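Putative hydrolase YdeN (Bacillus subtilis, PDB 1UXO) is probably a serine hydrolase of the alpha/beta-hydrolase superfamily, thought to cleave its substrate with a charge relay system. Local coordinates at residues A[7-12]-A[36-41]; A[18-23]-A[70-75]; A[95-100]-A[131-136]; A[122-127]-A[152-157]. The protein carries 2 engineered substitutions. All blocks are in the same frame, centred on the assembly; numbering follows the deposited sequence. Where two conformers were deposited one is given.

Contact 1 of 4, residues A[7-12]-A[36-41]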
loop_
_atom_site.group_PDB
_atom_site.type_symbol
_atom_site.label_atom_id
_atom_site.label_comp_id
_atom_site.label_asym_id
_atom_site.label_seq_id
_atom_site.Cartn_x
_atom_site.Cartn_y
_atom_site.Cartn_z
ATOM N N VAL A 7 -8.472 -8.378 3.968
ATOM C CA VAL A 7 -7.736 -7.374 3.213
ATOM C C VAL A 7 -7.664 -6.174 4.125
ATOM O O VAL A 7 -8.703 -5.769 4.683
ATOM C CB VAL A 7 -8.496 -6.971 1.967
ATOM C CG1 VAL A 7 -7.788 -5.833 1.273
ATOM C CG2 VAL A 7 -8.678 -8.178 1.081
ATOM N N TYR A 8 -6.483 -5.622 4.311
ATOM C CA TYR A 8 -6.321 -4.363 5.045
ATOM C C TYR A 8 -5.970 -3.259 4.061
ATOM O O TYR A 8 -5.167 -3.477 3.140
ATOM C CB TYR A 8 -5.253 -4.466 6.128
ATOM C CG TYR A 8 -5.647 -5.269 7.343
ATOM C CD1 TYR A 8 -6.687 -4.867 8.177
ATOM C CD2 TYR A 8 -5.022 -6.466 7.635
ATOM C CE1 TYR A 8 -7.009 -5.619 9.335
ATOM C CE2 TYR A 8 -5.332 -7.188 8.738
ATOM C CZ TYR A 8 -6.358 -6.794 9.558
ATOM O OH TYR A 8 -6.661 -7.554 10.668
ATOM N N ILE A 9 -6.542 -2.082 4.256
ATOM C CA ILE A 9 -6.312 -0.948 3.363
ATOM C C ILE A 9 -5.700 0.182 4.179
ATOM O O ILE A 9 -6.265 0.585 5.221
ATOM C CB ILE A 9 -7.616 -0.524 2.701
ATOM C CG1 ILE A 9 -8.210 -1.646 1.884
ATOM C CG2 ILE A 9 -7.442 0.779 1.806
ATOM C CD1 ILE A 9 -9.726 -1.439 1.637
ATOM N N ILE A 10 -4.558 0.691 3.718
ATOM C CA ILE A 10 -3.777 1.685 4.484
ATOM C C ILE A 10 -3.516 2.941 3.642
ATOM O O ILE A 10 -2.921 2.895 2.553
ATOM C CB ILE A 10 -2.416 1.080 4.970
ATOM C CG1 ILE A 10 -2.606 -0.221 5.717
ATOM C CG2 ILE A 10 -1.653 2.128 5.832
ATOM C CD1 ILE A 10 -2.559 -1.473 4.920
ATOM N N HIS A 11 -3.919 4.079 4.191
ATOM C CA HIS A 11 -3.869 5.368 3.516
ATOM C C HIS A 11 -2.520 6.061 3.670
ATOM O O HIS A 11 -1.617 5.550 4.288
ATOM C CB HIS A 11 -4.982 6.286 4.070
ATOM C CG HIS A 11 -4.763 6.677 5.502
ATOM N ND1 HIS A 11 -3.774 7.552 5.895
ATOM C CD2 HIS A 11 -5.396 6.282 6.639
ATOM C CE1 HIS A 11 -3.807 7.684 7.221
ATOM N NE2 HIS A 11 -4.799 6.941 7.693
ATOM N N GLY A 12 -2.401 7.242 3.078
ATOM C CA GLY A 12 -1.167 8.023 3.081
ATOM C C GLY A 12 -1.277 9.282 3.925
ATOM O O GLY A 12 -2.134 9.412 4.822
ATOM N N ALA A 36 -12.821 -6.697 4.257
ATOM C CA ALA A 36 -11.811 -5.635 4.111
ATOM C C ALA A 36 -12.024 -4.622 5.216
ATOM O O ALA A 36 -13.156 -4.305 5.580
ATOM C CB ALA A 36 -11.943 -4.973 2.793
ATOM N N ASP A 37 -10.918 -4.186 5.789
ATOM C CA ASP A 37 -10.884 -3.175 6.852
ATOM C C ASP A 37 -9.892 -2.080 6.480
ATOM O O ASP A 37 -8.755 -2.360 6.157
ATOM C CB ASP A 37 -10.547 -3.828 8.181
ATOM C CG ASP A 37 -11.660 -4.806 8.606
ATOM O OD1 ASP A 37 -12.692 -4.330 9.153
ATOM O OD2 ASP A 37 -11.647 -6.032 8.322
ATOM N N ILE A 38 -10.373 -0.840 6.449
ATOM C CA ILE A 38 -9.555 0.304 6.216
ATOM C C ILE A 38 -8.946 0.769 7.541
ATOM O O ILE A 38 -9.679 1.107 8.474
ATOM C CB ILE A 38 -10.355 1.453 5.574
ATOM C CG1 ILE A 38 -11.200 0.987 4.347
ATOM C CG2 ILE A 38 -9.366 2.555 5.211
ATOM C CD1 ILE A 38 -12.354 1.855 4.032
ATOM N N LEU A 39 -7.630 0.831 7.601
ATOM C CA LEU A 39 -6.943 1.169 8.835
ATOM C C LEU A 39 -6.592 2.634 8.840
ATOM O O LEU A 39 -5.896 3.109 7.907
ATOM C CB LEU A 39 -5.649 0.378 8.938
ATOM C CG LEU A 39 -5.821 -1.118 8.999
ATOM C CD1 LEU A 39 -4.471 -1.775 9.284
ATOM C CD2 LEU A 39 -6.831 -1.527 10.031
ATOM N N ASN A 40 -6.870 3.313 9.928
ATOM C CA ASN A 40 -6.430 4.675 10.100
ATOM C C ASN A 40 -5.099 4.705 10.816
ATOM O O ASN A 40 -4.863 3.926 11.759
ATOM C CB ASN A 40 -7.450 5.470 10.890
ATOM C CG ASN A 40 -8.681 5.766 10.103
ATOM O OD1 ASN A 40 -8.594 6.486 9.099
ATOM N ND2 ASN A 40 -9.836 5.226 10.524
HETATM N N MSE A 41 -4.230 5.610 10.375
HETATM C CA MSE A 41 -2.948 5.839 11.030
HETATM C C MSE A 41 -2.999 7.086 11.925
HETATM O O MSE A 41 -3.754 8.025 11.648
HETATM C CB MSE A 41 -1.853 5.988 9.983
HETATM C CG MSE A 41 -1.699 4.768 9.107
HETATM SE SE MSE A 41 -0.836 3.227 10.018
HETATM C CE MSE A 41 -2.451 1.979 10.097
#
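The beta-alpha-beta unit of strand 6-10, helix 22-31 and strand 35-39, a basic module of alpha/beta-hydrolase sheets, is closed where Val-7 to Ile-9 pair in parallel with Ala-36 to Ile-38. Val-7 O accepts Asp-37 N at 2.9 Å, Asp-37 O receives Ile-9 N, and Ile-9 O takes Leu-39 N at 2.8 Å. Side chains alternate: Ile-9 CD1 lies 3.9 Å from Ile-38 CG1 on one face, while Tyr-8 CD1 meets Leu-39 CD2 at 3.8 Å on the other. Beyond the strands a side chain continues the pairing. With chi1 at 67°, His-11 sets its ring between its own backbone N and carbonyl carbon, and NE2 accepts N of Met-41, a selenomethionine, at 3.0 Å, the donor lying 33° out of the ring plane. ND1 donates in plane to Gly-12 O at 2.7 Å, which fixes the ring's rotation. A phenylalanine here would probably leave Met-41 N and Gly-12 O without these mates. Helix 22-31 covers Ile-9 and Ile-38 with Phe-22, and Ala-36 with Leu-29; helix 49-57 packs on Met-41, and strand 67-72 bonds the other edge of strand 6-10.

Contact 2 of 4, residues A[18-23]-A[70-75]; sequences TNHWFP and VAHSLG
Two first torsions bring Trp-21 and His-72 together. In Trp-21, chi1 of 38° holds the indole between backbone N and carbonyl carbon, and in His-72, chi1 of -176° sends the imidazole from the strand end toward it, with CG opposite the backbone N. The result is an edge-to-face pair, the indole edge directed at the imidazole face, with the five-membered ring of Trp-21 and the ring of His-72 5.4 Å apart between centroids and their planes at 74°. Trp-21 CZ2 does the touching, 3.8 Å from both CB and CG of His-72, whereas Ser-73 CB sits over the other side of the imidazole. Farther along the indole rim, CZ3 of Trp-21 meets Val-70 CG1 at 4.0 Å, near the indole plane. Phe-22 wedges in beside them: its CE1 rests over the Trp-21 face, toward the rim, and also lies 3.9 Å from His-72 CB, which is at the phenyl edge. His-20 completes the aromatic cluster, its CD2 4.3 Å from His-72 ND1. An alanine in place of Trp-21 would probably open a gap beside Val-70 and strip the imidazole of His-72 of its edge-on partner. NE2 of His-72 is bonded to His-166 O. Directly after it comes Ser-73, the predicted nucleophile, in a type II' turn from His-72 to Gly-75 closed by Gly-75 N to His-72 O at 2.9 Å. Strand, tight turn with positive phi at the serine, then helix: this is the geometry of the nucleophile elbow of alpha/beta hydrolases, consistent with that role.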
loop_
_atom_site.group_PDB
_atom_site.type_symbol
_atom_site.label_atom_id
_atom_site.label_comp_id
_atom_site.label_asym_id
_atom_site.label_seq_id
_atom_site.Cartn_x
_atom_site.Cartn_y
_atom_site.Cartn_z
ATOM N N THR A 18 -11.930 7.574 5.234
ATOM C CA THR A 18 -13.095 8.006 4.493
ATOM C C THR A 18 -12.749 8.613 3.138
ATOM O O THR A 18 -13.669 8.916 2.350
ATOM C CB THR A 18 -13.939 9.067 5.272
ATOM O OG1 THR A 18 -13.120 10.211 5.566
ATOM C CG2 THR A 18 -14.495 8.511 6.566
ATOM N N ASN A 19 -11.459 8.830 2.878
ATOM C CA ASN A 19 -10.991 9.539 1.686
ATOM C C ASN A 19 -10.777 8.615 0.467
ATOM O O ASN A 19 -10.668 7.374 0.581
ATOM C CB ASN A 19 -9.664 10.253 1.959
ATOM C CG ASN A 19 -9.823 11.474 2.916
ATOM O OD1 ASN A 19 -9.167 11.549 3.994
ATOM N ND2 ASN A 19 -10.661 12.440 2.520
ATOM N N HIS A 20 -10.712 9.249 -0.691
ATOM C CA HIS A 20 -10.255 8.612 -1.933
ATOM C C HIS A 20 -11.131 7.394 -2.282
ATOM O O HIS A 20 -12.383 7.455 -2.150
ATOM C CB HIS A 20 -8.708 8.364 -1.853
ATOM C CG HIS A 20 -7.962 9.569 -1.359
ATOM N ND1 HIS A 20 -8.325 10.838 -1.719
ATOM C CD2 HIS A 20 -6.914 9.703 -0.516
ATOM C CE1 HIS A 20 -7.554 11.713 -1.094
ATOM N NE2 HIS A 20 -6.678 11.040 -0.372
ATOM N N TRP A 21 -10.488 6.312 -2.655
ATOM C CA TRP A 21 -11.138 5.097 -3.174
ATOM C C TRP A 21 -11.292 3.979 -2.117
ATOM O O TRP A 21 -11.722 2.866 -2.454
ATOM C CB TRP A 21 -10.390 4.593 -4.421
ATOM C CG TRP A 21 -8.933 4.730 -4.337
ATOM C CD1 TRP A 21 -8.193 5.828 -4.706
ATOM C CD2 TRP A 21 -8.002 3.787 -3.793
ATOM N NE1 TRP A 21 -6.875 5.621 -4.427
ATOM C CE2 TRP A 21 -6.726 4.382 -3.865
ATOM C CE3 TRP A 21 -8.115 2.501 -3.238
ATOM C CZ2 TRP A 21 -5.571 3.745 -3.411
ATOM C CZ3 TRP A 21 -6.948 1.857 -2.795
ATOM C CH2 TRP A 21 -5.693 2.502 -2.888
ATOM N N PHE A 22 -10.958 4.259 -0.852
ATOM C CA PHE A 22 -10.917 3.197 0.163
ATOM C C PHE A 22 -12.332 2.665 0.487
ATOM O O PHE A 22 -12.540 1.457 0.539
ATOM C CB PHE A 22 -10.111 3.601 1.476
ATOM C CG PHE A 22 -8.852 4.426 1.215
ATOM C CD1 PHE A 22 -7.905 4.016 0.238
ATOM C CD2 PHE A 22 -8.605 5.630 1.883
ATOM C CE1 PHE A 22 -6.758 4.778 -0.002
ATOM C CE2 PHE A 22 -7.454 6.357 1.637
ATOM C CZ PHE A 22 -6.548 5.944 0.676
ATOM N N PRO A 23 -13.294 3.544 0.735
ATOM C CA PRO A 23 -14.660 3.070 0.974
ATOM C C PRO A 23 -15.159 2.304 -0.217
ATOM O O PRO A 23 -15.688 1.212 0.016
ATOM C CB PRO A 23 -15.484 4.350 1.212
ATOM C CG PRO A 23 -14.465 5.358 1.575
ATOM C CD PRO A 23 -13.159 5.016 0.928
ATOM N N VAL A 70 -3.247 -3.546 0.978
ATOM C CA VAL A 70 -3.353 -2.569 -0.088
ATOM C C VAL A 70 -3.023 -1.228 0.550
ATOM O O VAL A 70 -3.683 -0.807 1.488
ATOM C CB VAL A 70 -4.770 -2.533 -0.675
ATOM C CG1 VAL A 70 -4.924 -1.388 -1.737
ATOM C CG2 VAL A 70 -5.113 -3.900 -1.241
ATOM N N ALA A 71 -2.036 -0.549 0.020
ATOM C CA ALA A 71 -1.596 0.721 0.595
ATOM C C ALA A 71 -1.541 1.794 -0.458
ATOM O O ALA A 71 -1.336 1.482 -1.644
ATOM C CB ALA A 71 -0.224 0.524 1.222
ATOM N N HIS A 72 -1.708 3.055 -0.008
ATOM C CA HIS A 72 -1.622 4.190 -0.861
ATOM C C HIS A 72 -0.558 5.169 -0.371
ATOM O O HIS A 72 -0.483 5.504 0.828
ATOM C CB HIS A 72 -2.979 4.914 -0.961
ATOM C CG HIS A 72 -2.975 6.082 -1.924
ATOM N ND1 HIS A 72 -3.498 7.314 -1.583
ATOM C CD2 HIS A 72 -2.570 6.192 -3.221
ATOM C CE1 HIS A 72 -3.377 8.140 -2.615
ATOM N NE2 HIS A 72 -2.830 7.490 -3.622
ATOM N N SER A 73 0.310 5.528 -1.300
ATOM C CA SER A 73 1.306 6.576 -1.120
ATOM C C SER A 73 2.185 6.307 0.122
ATOM O O SER A 73 2.847 5.236 0.190
ATOM C CB SER A 73 0.589 7.942 -1.160
ATOM O OG SER A 73 1.536 8.993 -1.361
ATOM N N LEU A 74 2.136 7.188 1.126
ATOM C CA LEU A 74 2.958 7.000 2.365
ATOM C C LEU A 74 2.715 5.694 3.091
ATOM O O LEU A 74 3.626 5.149 3.737
ATOM C CB LEU A 74 2.794 8.169 3.329
ATOM C CG LEU A 74 3.788 8.273 4.475
ATOM C CD1 LEU A 74 5.258 8.556 3.989
ATOM C CD2 LEU A 74 3.310 9.329 5.519
ATOM N N GLY A 75 1.527 5.116 2.950
ATOM C CA GLY A 75 1.284 3.809 3.552
ATOM C C GLY A 75 2.177 2.718 3.011
ATOM O O GLY A 75 2.399 1.702 3.668
#

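Contact 3 of 4, residues A[95-100]-A[131-136]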
loop_
_atom_site.group_PDB
_atom_site.type_symbol
_atom_site.label_atom_id
_atom_site.label_comp_id
_atom_site.label_asym_id
_atom_site.label_seq_id
_atom_site.Cartn_x
_atom_site.Cartn_y
_atom_site.Cartn_z
ATOM N N ILE A 95 0.615 -7.975 -1.425
ATOM C CA ILE A 95 0.618 -6.521 -1.227
ATOM C C ILE A 95 0.422 -5.811 -2.561
ATOM O O ILE A 95 0.886 -6.265 -3.645
ATOM C CB ILE A 95 1.932 -6.025 -0.562
ATOM C CG1 ILE A 95 3.159 -6.293 -1.429
ATOM C CG2 ILE A 95 2.124 -6.561 0.842
ATOM C CD1 ILE A 95 4.464 -5.771 -0.785
ATOM N N ILE A 96 -0.335 -4.728 -2.509
ATOM C CA ILE A 96 -0.493 -3.857 -3.633
ATOM C C ILE A 96 -0.157 -2.452 -3.167
ATOM O O ILE A 96 -0.746 -1.954 -2.200
ATOM C CB ILE A 96 -1.902 -3.915 -4.173
ATOM C CG1 ILE A 96 -2.256 -5.317 -4.664
ATOM C CG2 ILE A 96 -2.051 -2.988 -5.336
ATOM C CD1 ILE A 96 -3.727 -5.449 -5.140
ATOM N N LEU A 97 0.796 -1.845 -3.835
ATOM C CA LEU A 97 1.325 -0.542 -3.440
ATOM C C LEU A 97 0.912 0.476 -4.461
ATOM O O LEU A 97 1.540 0.599 -5.517
ATOM C CB LEU A 97 2.834 -0.600 -3.280
ATOM C CG LEU A 97 3.338 -1.784 -2.453
ATOM C CD1 LEU A 97 4.869 -1.843 -2.413
ATOM C CD2 LEU A 97 2.803 -1.698 -1.045
ATOM N N VAL A 98 -0.154 1.220 -4.140
ATOM C CA VAL A 98 -0.640 2.286 -5.018
ATOM C C VAL A 98 0.150 3.567 -4.807
ATOM O O VAL A 98 0.182 4.101 -3.703
ATOM C CB VAL A 98 -2.139 2.518 -4.863
ATOM C CG1 VAL A 98 -2.634 3.412 -5.954
ATOM C CG2 VAL A 98 -2.864 1.170 -4.933
ATOM N N SER A 99 0.827 4.006 -5.861
ATOM C CA SER A 99 1.760 5.137 -5.816
ATOM C C SER A 99 2.865 4.902 -4.826
ATOM O O SER A 99 3.261 5.832 -4.103
ATOM C CB SER A 99 1.022 6.400 -5.507
ATOM O OG SER A 99 -0.066 6.541 -6.357
ATOM N N GLY A 100 3.346 3.654 -4.771
ATOM C CA GLY A 100 4.391 3.283 -3.830
ATOM C C GLY A 100 5.743 3.915 -4.145
ATOM O O GLY A 100 6.106 4.176 -5.325
ATOM N N ARG A 131 2.848 -9.637 -5.426
ATOM C CA ARG A 131 3.246 -8.219 -5.243
ATOM C C ARG A 131 2.988 -7.397 -6.507
ATOM O O ARG A 131 3.346 -7.831 -7.598
ATOM C CB ARG A 131 4.710 -8.129 -4.846
ATOM C CG ARG A 131 5.155 -9.059 -3.712
ATOM C CD ARG A 131 6.697 -9.124 -3.468
ATOM N NE ARG A 131 7.343 -9.693 -4.655
ATOM C CZ ARG A 131 7.371 -10.991 -4.977
ATOM N NH1 ARG A 131 6.792 -11.908 -4.186
ATOM N NH2 ARG A 131 7.978 -11.373 -6.104
ATOM N N ALA A 132 2.411 -6.214 -6.318
ATOM C CA ALA A 132 2.141 -5.281 -7.399
ATOM C C ALA A 132 2.260 -3.853 -6.933
ATOM O O ALA A 132 2.050 -3.546 -5.735
ATOM C CB ALA A 132 0.747 -5.508 -7.982
ATOM N N VAL A 133 2.680 -3.028 -7.876
ATOM C CA VAL A 133 2.716 -1.558 -7.772
ATOM C C VAL A 133 1.825 -0.954 -8.880
ATOM O O VAL A 133 1.914 -1.318 -10.079
ATOM C CB VAL A 133 4.122 -1.031 -7.919
ATOM C CG1 VAL A 133 4.144 0.501 -7.898
ATOM C CG2 VAL A 133 5.015 -1.598 -6.853
ATOM N N ILE A 134 0.911 -0.075 -8.486
ATOM C CA ILE A 134 0.046 0.627 -9.440
ATOM C C ILE A 134 0.438 2.080 -9.369
ATOM O O ILE A 134 0.479 2.661 -8.275
ATOM C CB ILE A 134 -1.407 0.471 -9.024
ATOM C CG1 ILE A 134 -1.739 -1.035 -8.982
ATOM C CG2 ILE A 134 -2.300 1.287 -9.940
ATOM C CD1 ILE A 134 -3.136 -1.406 -8.579
ATOM N N ALA A 135 0.750 2.672 -10.497
ATOM C CA ALA A 135 1.306 4.025 -10.495
ATOM C C ALA A 135 0.853 4.817 -11.659
ATOM O O ALA A 135 0.673 4.289 -12.765
ATOM C CB ALA A 135 2.855 3.977 -10.457
ATOM N N SER A 136 0.731 6.115 -11.439
ATOM C CA SER A 136 0.267 7.054 -12.470
ATOM C C SER A 136 1.405 7.750 -13.158
ATOM O O SER A 136 2.239 8.363 -12.506
ATOM C CB SER A 136 -0.666 8.100 -11.837
ATOM O OG SER A 136 -0.864 9.252 -12.681
HETATM O O HOH W 1 1.238 7.026 -8.839
#
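Ile-96 and Ile-134 carry the tightest apolar touch between two parallel strands of the beta-alpha-beta unit formed by strand 92-98, helix 121-127 and strand 128-136, part of the alpha/beta-hydrolase sheet, and they illustrate how residues of adjacent strands interlock on one face. In Ile-96, chi1 of -62° sets CG1 anti to the carbonyl carbon and leaves CG2 anti to the backbone N, on the side of Ile-134, whose outstretched CD1 it meets at 3.8 Å, the two chains slanting across one another. Ala-132 shares this face, as does Val-98, whose CG2 approaches Ile-134 CB at 4.4 Å. On the reverse face Leu-97 CB lies 4.3 Å from Val-133 CG2, while Val-133 CG1 lies 3.5 Å from Leu-97 O. Ile-95 CG1 runs past the aliphatic part of Arg-131, before the guanidinium turns away to Ala-128 O.

Four backbone bonds hold the strands in step. Ile-134 N reaches Leu-97 O from above the carbonyl plane, but Ser-99 N meets Ile-134 O at 2.8 Å in a nearly straight bond, with an angle of 178° at the hydrogen. Past Val-98 the first strand turns away, and a water bridges Ser-99 OG and Ser-136 N, 2.8 Å from each. Helix 177-188 covers the Ile-96, Ala-132 and Ile-134 face through Leu-183, Tyr-186 and Val-179; on the opposite face, helix 75-84 packs against Leu-97 and helix 144-153 against Leu-97 and Val-133.

Contact 4 of 4, residues A[122-127]-A[152-157]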
loop_
_atom_site.group_PDB
_atom_site.type_symbol
_atom_site.label_atom_id
_atom_site.label_comp_id
_atom_site.label_asym_id
_atom_site.label_seq_id
_atom_site.Cartn_x
_atom_site.Cartn_y
_atom_site.Cartn_z
ATOM N N GLN A 122 14.952 -8.665 -0.208
ATOM C CA GLN A 122 14.722 -10.089 -0.165
ATOM C C GLN A 122 13.673 -10.454 0.904
ATOM O O GLN A 122 12.813 -11.274 0.694
ATOM C CB GLN A 122 16.049 -10.844 0.081
ATOM C CG GLN A 122 15.870 -12.356 0.118
ATOM C CD GLN A 122 17.195 -13.140 0.239
ATOM O OE1 GLN A 122 18.299 -12.574 0.123
ATOM N NE2 GLN A 122 17.080 -14.442 0.485
ATOM N N LYS A 123 13.729 -9.803 2.043
ATOM C CA LYS A 123 12.779 -10.035 3.102
ATOM C C LYS A 123 11.367 -9.632 2.625
ATOM O O LYS A 123 10.399 -10.341 2.873
ATOM C CB LYS A 123 13.187 -9.201 4.320
ATOM C CG LYS A 123 12.153 -9.287 5.498
ATOM C CD LYS A 123 12.058 -10.720 6.106
ATOM C CE LYS A 123 11.321 -10.749 7.518
ATOM N NZ LYS A 123 9.893 -10.494 7.347
ATOM N N ILE A 124 11.245 -8.480 1.972
ATOM C CA ILE A 124 9.952 -8.068 1.418
ATOM C C ILE A 124 9.402 -9.052 0.383
ATOM O O ILE A 124 8.240 -9.418 0.458
ATOM C CB ILE A 124 10.046 -6.641 0.835
ATOM C CG1 ILE A 124 10.381 -5.682 1.971
ATOM C CG2 ILE A 124 8.774 -6.292 0.057
ATOM C CD1 ILE A 124 10.959 -4.359 1.483
ATOM N N ILE A 125 10.245 -9.497 -0.550
ATOM C CA ILE A 125 9.869 -10.491 -1.500
ATOM C C ILE A 125 9.367 -11.779 -0.807
ATOM O O ILE A 125 8.322 -12.326 -1.163
ATOM C CB ILE A 125 11.012 -10.775 -2.540
ATOM C CG1 ILE A 125 11.187 -9.567 -3.450
ATOM C CG2 ILE A 125 10.638 -12.038 -3.394
ATOM C CD1 ILE A 125 12.451 -9.567 -4.257
ATOM N N GLU A 126 10.071 -12.211 0.238
ATOM C CA GLU A 126 9.710 -13.427 0.936
ATOM C C GLU A 126 8.518 -13.269 1.854
ATOM O O GLU A 126 8.012 -14.222 2.312
ATOM C CB GLU A 126 10.928 -13.953 1.712
ATOM C CG GLU A 126 11.901 -14.527 0.700
ATOM C CD GLU A 126 13.238 -14.927 1.244
ATOM O OE1 GLU A 126 13.428 -14.853 2.475
ATOM O OE2 GLU A 126 14.096 -15.309 0.411
ATOM N N SER A 127 8.099 -12.044 2.091
ATOM C CA SER A 127 7.008 -11.731 2.999
ATOM C C SER A 127 5.609 -11.644 2.359
ATOM O O SER A 127 4.603 -11.618 3.083
ATOM C CB SER A 127 7.302 -10.390 3.713
ATOM O OG SER A 127 8.394 -10.561 4.604
ATOM N N GLN A 152 10.809 -2.768 -9.472
ATOM C CA GLN A 152 12.008 -3.559 -9.790
ATOM C C GLN A 152 12.716 -4.093 -8.559
ATOM O O GLN A 152 13.164 -5.259 -8.528
ATOM C CB GLN A 152 13.007 -2.738 -10.603
ATOM C CG GLN A 152 12.511 -2.294 -11.943
ATOM C CD GLN A 152 13.316 -1.198 -12.583
ATOM O OE1 GLN A 152 14.156 -0.531 -11.924
ATOM N NE2 GLN A 152 13.016 -0.932 -13.851
ATOM N N GLN A 153 12.883 -3.256 -7.559
ATOM C CA GLN A 153 13.594 -3.641 -6.334
ATOM C C GLN A 153 12.924 -4.819 -5.600
ATOM O O GLN A 153 13.602 -5.669 -4.994
ATOM C CB GLN A 153 13.655 -2.439 -5.409
ATOM C CG GLN A 153 14.583 -1.374 -5.917
ATOM C CD GLN A 153 14.571 -0.144 -5.073
ATOM O OE1 GLN A 153 13.500 0.320 -4.643
ATOM N NE2 GLN A 153 15.774 0.401 -4.798
ATOM N N ILE A 154 11.590 -4.847 -5.635
ATOM C CA ILE A 154 10.827 -5.893 -4.957
ATOM C C ILE A 154 10.123 -6.871 -5.902
ATOM O O ILE A 154 9.226 -7.562 -5.467
ATOM C CB ILE A 154 9.818 -5.336 -3.883
ATOM C CG1 ILE A 154 8.668 -4.539 -4.535
ATOM C CG2 ILE A 154 10.572 -4.527 -2.796
ATOM C CD1 ILE A 154 7.471 -4.324 -3.603
ATOM N N ASP A 155 10.590 -6.985 -7.147
ATOM C CA ASP A 155 10.044 -7.924 -8.106
ATOM C C ASP A 155 8.510 -7.973 -8.059
ATOM O O ASP A 155 7.888 -9.029 -7.897
ATOM C CB ASP A 155 10.638 -9.333 -7.948
ATOM C CG ASP A 155 10.181 -10.261 -9.050
ATOM O OD1 ASP A 155 9.984 -9.758 -10.219
ATOM O OD2 ASP A 155 9.971 -11.515 -8.868
ATOM N N ALA A 156 7.925 -6.793 -8.226
ATOM C CA ALA A 156 6.478 -6.604 -8.275
ATOM C C ALA A 156 6.014 -6.287 -9.702
ATOM O O ALA A 156 6.688 -5.598 -10.417
ATOM C CB ALA A 156 6.071 -5.482 -7.367
ATOM N N ALA A 157 4.832 -6.765 -10.071
ATOM C CA ALA A 157 4.148 -6.400 -11.312
ATOM C C ALA A 157 3.793 -4.930 -11.242
ATOM O O ALA A 157 3.227 -4.476 -10.238
ATOM C CB ALA A 157 2.867 -7.196 -11.454
#
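Ser-127 OG is gripped twice within helix 121-127: it donates to Lys-123 O at 2.7 Å, from above the carbonyl plane, and accepts from Lys-123 NZ at 3.1 Å. That ammonium also bonds Leu-83 O and Leu-86 O, tying the helix to the end of helix 75-84 and the loop after it. The helix so held offers Ile-124 and Ile-125 to the Schellman motif that ends helix 144-153, and the contact shows a helix terminus resting on the flank of another helix. Asp-155, with a positive phi of 42°, is the C' residue of the motif; Ala-156 N bonds back to Ala-151 O, and Asp-155 N makes a weak 3.4 Å bond to Gln-152 O. The turn lets the chain leave the helix and enter strand 157-161.

Ile-154, the first residue to leave helical geometry, lies in this turn. Its carbonyl oxygen accepts a hydrogen bond from Arg-131 NE, and Ile-125 CG1 packs against Ile-154 O at 3.5 Å. Apolar branches do the rest. In Ile-154, chi1 of 68° puts CG1 between the backbone N and the carbonyl carbon and leaves CG2 to meet CG2 of Ile-124 at 3.8 Å, the two side chains slanting past one another. At the outer margin, CD1 of Ile-125 stops 4.1 Å from CB of Asp-155.

Contacts 1 and 3 and the 70-75 half of contact 2 lie on one parallel sheet, 18-23 packed over it, with strand 67-72 between strands 6-10 and 92-98. Contact 2 touches both others: Ile-10 O and His-72 N are 2.8 Å apart, as are Ser-73 N and Val-98 O. Centres lie about 7 Å apart for contacts 1 and 2, about 11 Å for 2 and 3. The predicted triad gathers at the strands' carboxyl ends: contact 2 holds Ser-73, and the Ser-99 side chain of contact 3 lies about 4 Å from those of Asp-139 and His-166. Contact 4, away from this site and centred about 21 Å from contact 2's centre, joins contact 3 through Arg-131 NE, 3.0 Å from Ile-154 O.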